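Local structure of N-methyltransferase (Streptoalloteichus sp. ATCC 53650, 5BSZ) at residues A[38-43]-A[240-245]; A[49-54]-A[63-68]. The protein probably transfers a methyl group from S-adenosylmethionine to a sugar nitrogen during kedarcidin biosynthesis, as a sugar N-methyltransferase. All coordinates share one frame; numbering follows the deposited sequence.

Contact 1. Residues A[38-43]-A[240-245]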
loop_
_atom_site.group_PDB
_atom_site.type_symbol
_atom_site.label_atom_id
_atom_site.label_comp_id
_atom_site.label_asym_id
_atom_site.label_seq_id
_atom_site.Cartn_x
_atom_site.Cartn_y
_atom_site.Cartn_z
ATOM N N ARG A 38 8.069 -41.402 -9.152
ATOM C CA ARG A 38 7.704 -42.692 -9.746
ATOM C C ARG A 38 8.905 -43.657 -9.705
ATOM O O ARG A 38 8.828 -44.810 -9.263
ATOM C CB ARG A 38 7.216 -42.501 -11.193
ATOM C CG ARG A 38 6.917 -43.829 -11.920
ATOM C CD ARG A 38 6.870 -43.695 -13.442
ATOM N NE ARG A 38 8.243 -43.691 -13.920
ATOM C CZ ARG A 38 9.013 -44.785 -13.989
ATOM N NH1 ARG A 38 8.517 -46.003 -13.765
ATOM N NH2 ARG A 38 10.287 -44.645 -14.338
ATOM N N ARG A 39 10.044 -43.132 -10.134
ATOM C CA ARG A 39 11.273 -43.900 -10.295
ATOM C C ARG A 39 11.804 -44.374 -8.964
ATOM O O ARG A 39 12.111 -45.561 -8.798
ATOM C CB ARG A 39 12.316 -43.046 -11.027
ATOM C CG ARG A 39 13.651 -43.699 -11.313
ATOM C CD ARG A 39 14.678 -42.659 -11.757
ATOM N NE ARG A 39 15.897 -42.843 -10.976
ATOM C CZ ARG A 39 17.126 -42.583 -11.400
ATOM N NH1 ARG A 39 18.152 -42.810 -10.591
ATOM N NH2 ARG A 39 17.333 -42.080 -12.608
ATOM N N VAL A 40 11.933 -43.464 -7.997
ATOM C CA VAL A 40 12.473 -43.814 -6.695
ATOM C C VAL A 40 11.544 -44.819 -5.963
ATOM O O VAL A 40 11.983 -45.719 -5.251
ATOM C CB VAL A 40 12.642 -42.529 -5.836
ATOM C CG1 VAL A 40 12.829 -42.888 -4.391
ATOM C CG2 VAL A 40 13.811 -41.672 -6.322
ATOM N N VAL A 41 10.234 -44.636 -6.090
ATOM C CA VAL A 41 9.247 -45.560 -5.510
ATOM C C VAL A 41 9.297 -46.962 -6.197
ATOM O O VAL A 41 9.391 -47.978 -5.521
ATOM C CB VAL A 41 7.824 -44.962 -5.619
ATOM C CG1 VAL A 41 6.744 -46.010 -5.297
ATOM C CG2 VAL A 41 7.701 -43.781 -4.641
ATOM N N ARG A 42 9.262 -47.003 -7.521
ATOM C CA ARG A 42 9.230 -48.280 -8.221
ATOM C C ARG A 42 10.525 -49.066 -8.069
ATOM O O ARG A 42 10.485 -50.295 -7.952
ATOM C CB ARG A 42 8.819 -48.090 -9.658
ATOM C CG ARG A 42 7.356 -47.692 -9.834
ATOM C CD ARG A 42 6.454 -48.910 -9.682
ATOM N NE ARG A 42 5.028 -48.583 -9.809
ATOM C CZ ARG A 42 4.422 -48.242 -10.939
ATOM N NH1 ARG A 42 5.068 -48.172 -12.091
ATOM N NH2 ARG A 42 3.134 -47.966 -10.951
ATOM N N GLU A 43 11.663 -48.390 -7.954
ATOM C CA GLU A 43 12.896 -49.094 -7.600
ATOM C C GLU A 43 12.796 -49.847 -6.297
ATOM O O GLU A 43 13.453 -50.864 -6.153
ATOM C CB GLU A 43 14.135 -48.201 -7.417
ATOM C CG GLU A 43 14.616 -47.488 -8.657
ATOM C CD GLU A 43 15.802 -46.551 -8.385
ATOM O OE1 GLU A 43 15.913 -45.890 -7.330
ATOM O OE2 GLU A 43 16.621 -46.404 -9.295
ATOM N N LEU A 240 17.079 -35.818 -3.062
ATOM C CA LEU A 240 15.858 -36.224 -2.400
ATOM C C LEU A 240 16.208 -36.988 -1.171
ATOM O O LEU A 240 17.187 -37.739 -1.182
ATOM C CB LEU A 240 15.005 -37.078 -3.337
ATOM C CG LEU A 240 14.411 -36.468 -4.583
ATOM C CD1 LEU A 240 13.608 -37.547 -5.290
ATOM C CD2 LEU A 240 13.492 -35.271 -4.344
ATOM N N PHE A 241 15.394 -36.847 -0.127
ATOM C CA PHE A 241 15.463 -37.745 1.015
ATOM C C PHE A 241 14.366 -38.785 0.936
ATOM O O PHE A 241 13.182 -38.449 0.720
ATOM C CB PHE A 241 15.411 -36.992 2.328
ATOM C CG PHE A 241 16.586 -36.095 2.535
ATOM C CD1 PHE A 241 17.814 -36.611 2.958
ATOM C CD2 PHE A 241 16.512 -34.755 2.219
ATOM C CE1 PHE A 241 18.907 -35.774 3.110
ATOM C CE2 PHE A 241 17.606 -33.920 2.341
ATOM C CZ PHE A 241 18.800 -34.416 2.802
ATOM N N VAL A 242 14.786 -40.041 1.035
ATOM C CA VAL A 242 13.844 -41.180 0.883
ATOM C C VAL A 242 13.960 -42.096 2.074
ATOM O O VAL A 242 15.061 -42.288 2.615
ATOM C CB VAL A 242 14.094 -41.971 -0.405
ATOM C CG1 VAL A 242 13.130 -43.147 -0.538
ATOM C CG2 VAL A 242 13.940 -41.060 -1.618
ATOM N N GLY A 243 12.821 -42.629 2.501
ATOM C CA GLY A 243 12.774 -43.564 3.611
ATOM C C GLY A 243 11.909 -44.748 3.223
ATOM O O GLY A 243 10.871 -44.601 2.541
ATOM N N VAL A 244 12.364 -45.935 3.636
ATOM C CA VAL A 244 11.572 -47.141 3.437
ATOM C C VAL A 244 11.115 -47.570 4.781
ATOM O O VAL A 244 11.928 -47.748 5.693
ATOM C CB VAL A 244 12.368 -48.261 2.774
ATOM C CG1 VAL A 244 11.567 -49.561 2.763
ATOM C CG2 VAL A 244 12.740 -47.805 1.373
ATOM N N ARG A 245 9.803 -47.665 4.954
ATOM C CA ARG A 245 9.319 -47.969 6.289
ATOM C C ARG A 245 9.760 -49.406 6.727
ATOM O O ARG A 245 9.538 -50.370 5.991
ATOM C CB ARG A 245 7.814 -47.867 6.262
ATOM C CG ARG A 245 7.107 -48.287 7.515
ATOM C CD ARG A 245 7.096 -47.226 8.568
ATOM N NE ARG A 245 5.789 -47.246 9.220
ATOM C CZ ARG A 245 5.569 -46.783 10.439
ATOM N NH1 ARG A 245 4.339 -46.821 10.925
ATOM N NH2 ARG A 245 6.569 -46.266 11.154
#
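No ring or other flat group lies between Val-40 and its two partners, Val-242 and Leu-240; the interface is made of methyl groups. The aromatic ring of the strand, Phe-241, is stacked with His-229 and Tyr-216 instead and packs on helix 213-222. Val-40 points from helix 30-44 toward the strand, and Val-242 points back at it. The closest approach is Val-40 CG1 to Val-242 CG2, 3.5 Å, which is tight for two methyls. The same Val-40 CG1 is 3.9 Å from Val-242 CG1, so this one methyl meets both branches of its partner. In Val-40, CG1 is anti to the backbone N (chi1 164°), which leaves CG2 as the branch for Leu-240. The two valines pass each other in opposite directions. Strand 240-245 is the antiparallel member of the mixed seven-stranded sheet, order 3-2-1-4-5-7-6, of a Rossmann-like class I methyltransferase. It runs between strands 143-146 and 225-230, and helix 30-44 packs on the face of the sheet to which Leu-240 and Val-242 point. Leu-240 adds a looser touch, Val-40 CG2 to Leu-240 CD1 at 4.3 Å, and also meets Trp-36 of that helix.

Contact 2. Residues A[49-54]-A[63-68]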
loop_
_atom_site.group_PDB
_atom_site.type_symbol
_atom_site.label_atom_id
_atom_site.label_comp_id
_atom_site.label_asym_id
_atom_site.label_seq_id
_atom_site.Cartn_x
_atom_site.Cartn_y
_atom_site.Cartn_z
ATOM N N ARG A 49 1.180 -49.015 -6.201
ATOM C CA ARG A 49 0.063 -48.478 -7.018
ATOM C C ARG A 49 -0.776 -47.401 -6.352
ATOM O O ARG A 49 -1.653 -46.807 -6.980
ATOM C CB ARG A 49 -0.869 -49.587 -7.522
ATOM C CG ARG A 49 -1.623 -50.338 -6.448
ATOM C CD ARG A 49 -2.611 -51.402 -6.957
ATOM N NE ARG A 49 -3.545 -51.038 -8.030
ATOM C CZ ARG A 49 -4.773 -50.519 -7.943
ATOM N NH1 ARG A 49 -5.435 -50.323 -9.082
ATOM N NH2 ARG A 49 -5.376 -50.151 -6.798
ATOM N N SER A 50 -0.523 -47.176 -5.067
ATOM C CA SER A 50 -1.208 -46.156 -4.314
ATOM C C SER A 50 -0.204 -45.120 -3.794
ATOM O O SER A 50 0.914 -45.460 -3.415
ATOM C CB SER A 50 -1.983 -46.733 -3.135
ATOM O OG SER A 50 -1.149 -47.332 -2.190
ATOM N N LEU A 51 -0.655 -43.870 -3.800
ATOM C CA LEU A 51 0.239 -42.726 -3.470
ATOM C C LEU A 51 -0.553 -41.593 -2.831
ATOM O O LEU A 51 -1.649 -41.211 -3.302
ATOM C CB LEU A 51 0.941 -42.222 -4.728
ATOM C CG LEU A 51 1.921 -41.044 -4.494
ATOM C CD1 LEU A 51 3.149 -41.189 -5.357
ATOM C CD2 LEU A 51 1.261 -39.716 -4.758
ATOM N N LEU A 52 0.012 -41.047 -1.756
ATOM C CA LEU A 52 -0.469 -39.810 -1.162
ATOM C C LEU A 52 0.525 -38.635 -1.303
ATOM O O LEU A 52 1.693 -38.790 -0.984
ATOM C CB LEU A 52 -0.739 -40.064 0.306
ATOM C CG LEU A 52 -1.031 -38.816 1.142
ATOM C CD1 LEU A 52 -2.422 -38.279 0.867
ATOM C CD2 LEU A 52 -0.850 -38.959 2.623
ATOM N N ASP A 53 0.068 -37.526 -1.884
ATOM C CA ASP A 53 0.865 -36.296 -2.031
ATOM C C ASP A 53 0.407 -35.257 -1.003
ATOM O O ASP A 53 -0.731 -34.748 -1.011
ATOM C CB ASP A 53 0.811 -35.774 -3.465
ATOM C CG ASP A 53 1.716 -34.550 -3.714
ATOM O OD1 ASP A 53 2.721 -34.412 -2.972
ATOM O OD2 ASP A 53 1.404 -33.763 -4.650
ATOM N N VAL A 54 1.316 -34.965 -0.075
ATOM C CA VAL A 54 1.072 -34.117 1.091
ATOM C C VAL A 54 1.522 -32.676 0.794
ATOM O O VAL A 54 2.657 -32.451 0.392
ATOM C CB VAL A 54 1.806 -34.647 2.330
ATOM C CG1 VAL A 54 1.591 -33.739 3.520
ATOM C CG2 VAL A 54 1.355 -36.075 2.628
ATOM N N ALA A 63 -1.801 -35.257 -11.067
ATOM C CA ALA A 63 -2.332 -35.463 -12.414
ATOM C C ALA A 63 -1.339 -36.236 -13.261
ATOM O O ALA A 63 -1.740 -37.087 -14.060
ATOM C CB ALA A 63 -2.733 -34.138 -13.061
ATOM N N HIS A 64 -0.041 -36.007 -13.053
ATOM C CA HIS A 64 0.952 -36.917 -13.620
ATOM C C HIS A 64 1.062 -38.267 -12.961
ATOM O O HIS A 64 1.194 -39.301 -13.618
ATOM C CB HIS A 64 2.341 -36.265 -13.701
ATOM C CG HIS A 64 2.347 -35.032 -14.557
ATOM N ND1 HIS A 64 2.742 -35.043 -15.869
ATOM C CD2 HIS A 64 1.947 -33.764 -14.302
ATOM C CE1 HIS A 64 2.633 -33.828 -16.378
ATOM N NE2 HIS A 64 2.146 -33.034 -15.445
ATOM N N LEU A 65 1.052 -38.289 -11.653
ATOM C CA LEU A 65 1.322 -39.523 -10.974
ATOM C C LEU A 65 0.198 -40.573 -11.094
ATOM O O LEU A 65 0.467 -41.767 -11.027
ATOM C CB LEU A 65 1.595 -39.191 -9.535
ATOM C CG LEU A 65 3.015 -38.585 -9.357
ATOM C CD1 LEU A 65 2.982 -37.808 -8.058
ATOM C CD2 LEU A 65 4.114 -39.614 -9.253
ATOM N N VAL A 66 -1.037 -40.129 -11.279
ATOM C CA VAL A 66 -2.156 -41.026 -11.176
ATOM C C VAL A 66 -2.149 -42.091 -12.266
ATOM O O VAL A 66 -2.728 -43.147 -12.041
ATOM C CB VAL A 66 -3.572 -40.381 -11.185
ATOM C CG1 VAL A 66 -3.830 -39.558 -9.947
ATOM C CG2 VAL A 66 -3.893 -39.686 -12.517
ATOM N N GLU A 67 -1.539 -41.842 -13.421
ATOM C CA GLU A 67 -1.420 -42.904 -14.445
ATOM C C GLU A 67 -0.685 -44.115 -13.873
ATOM O O GLU A 67 -0.957 -45.292 -14.187
ATOM C CB GLU A 67 -0.604 -42.426 -15.649
ATOM C CG GLU A 67 -0.619 -40.934 -15.926
ATOM C CD GLU A 67 0.024 -40.615 -17.268
ATOM O OE1 GLU A 67 -0.253 -39.508 -17.765
ATOM O OE2 GLU A 67 0.777 -41.461 -17.829
ATOM N N HIS A 68 0.280 -43.823 -13.009
ATOM C CA HIS A 68 1.118 -44.902 -12.475
ATOM C C HIS A 68 0.591 -45.389 -11.152
ATOM O O HIS A 68 0.796 -46.547 -10.790
ATOM C CB HIS A 68 2.580 -44.412 -12.403
ATOM C CG HIS A 68 3.074 -43.915 -13.725
ATOM N ND1 HIS A 68 3.170 -44.743 -14.829
ATOM C CD2 HIS A 68 3.375 -42.664 -14.167
ATOM C CE1 HIS A 68 3.558 -44.034 -15.879
ATOM N NE2 HIS A 68 3.706 -42.777 -15.500
#
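The backbones are nearest at Arg-49 and His-68, with CA atoms 6.6 Å apart, and are wider at Leu-51 and Leu-65, where CA to CA is 8.2 Å. No hydrogen bond joins the two segments. At the close end the touch is made by the main chain, with Arg-49 CA 4.3 Å from His-68 O. The ends of both side chains lead away from it. The turn that brings His-68 here is held by His-68 N bonded to Leu-65 O at 2.9 Å. The His-68 ring has Glu-67 CB over the centre of one face, 4.2 Å above its plane. Deeper in, two leucines meet, Leu-51 CD2 to Leu-65 CD1 at 4.2 Å, and their side chains cross at about a right angle. In Leu-51, CG lies anti to the backbone N (chi1 -179°), and its CD2 is the branch that meets Leu-65. The bound S-adenosyl-L-homocysteine lies about 9 Å from the side chain of Leu-65. Strand 50-54, helix 60-65 and strand 71-76 form a beta-alpha-beta unit of the Rossmann-like methyltransferase fold. Strand 50-54 runs between strands 71-76 and 110-113, and Leu-51 also packs on Val-37 of helix 30-44.

How the contacts relate
Both contacts set a helix against the same mixed sheet. Contact 1 is buried throughout and purely aliphatic. Contact 2 is buried at its leucine pair but opens toward the surface at Arg-49, where main-chain atoms do the touching. They differ in reach along the chain: contact 1 joins elements almost 200 residues apart, whereas contact 2 joins neighbours and is nested within the loop that contact 1 closes. Helix 30-44 links them. One side of it faces strand 240-245, while Arg-38 and Arg-42 lie against His-68 of contact 2, with Arg-42 NH2 2.7 Å from His-68 O. The two centres are about 13 Å apart.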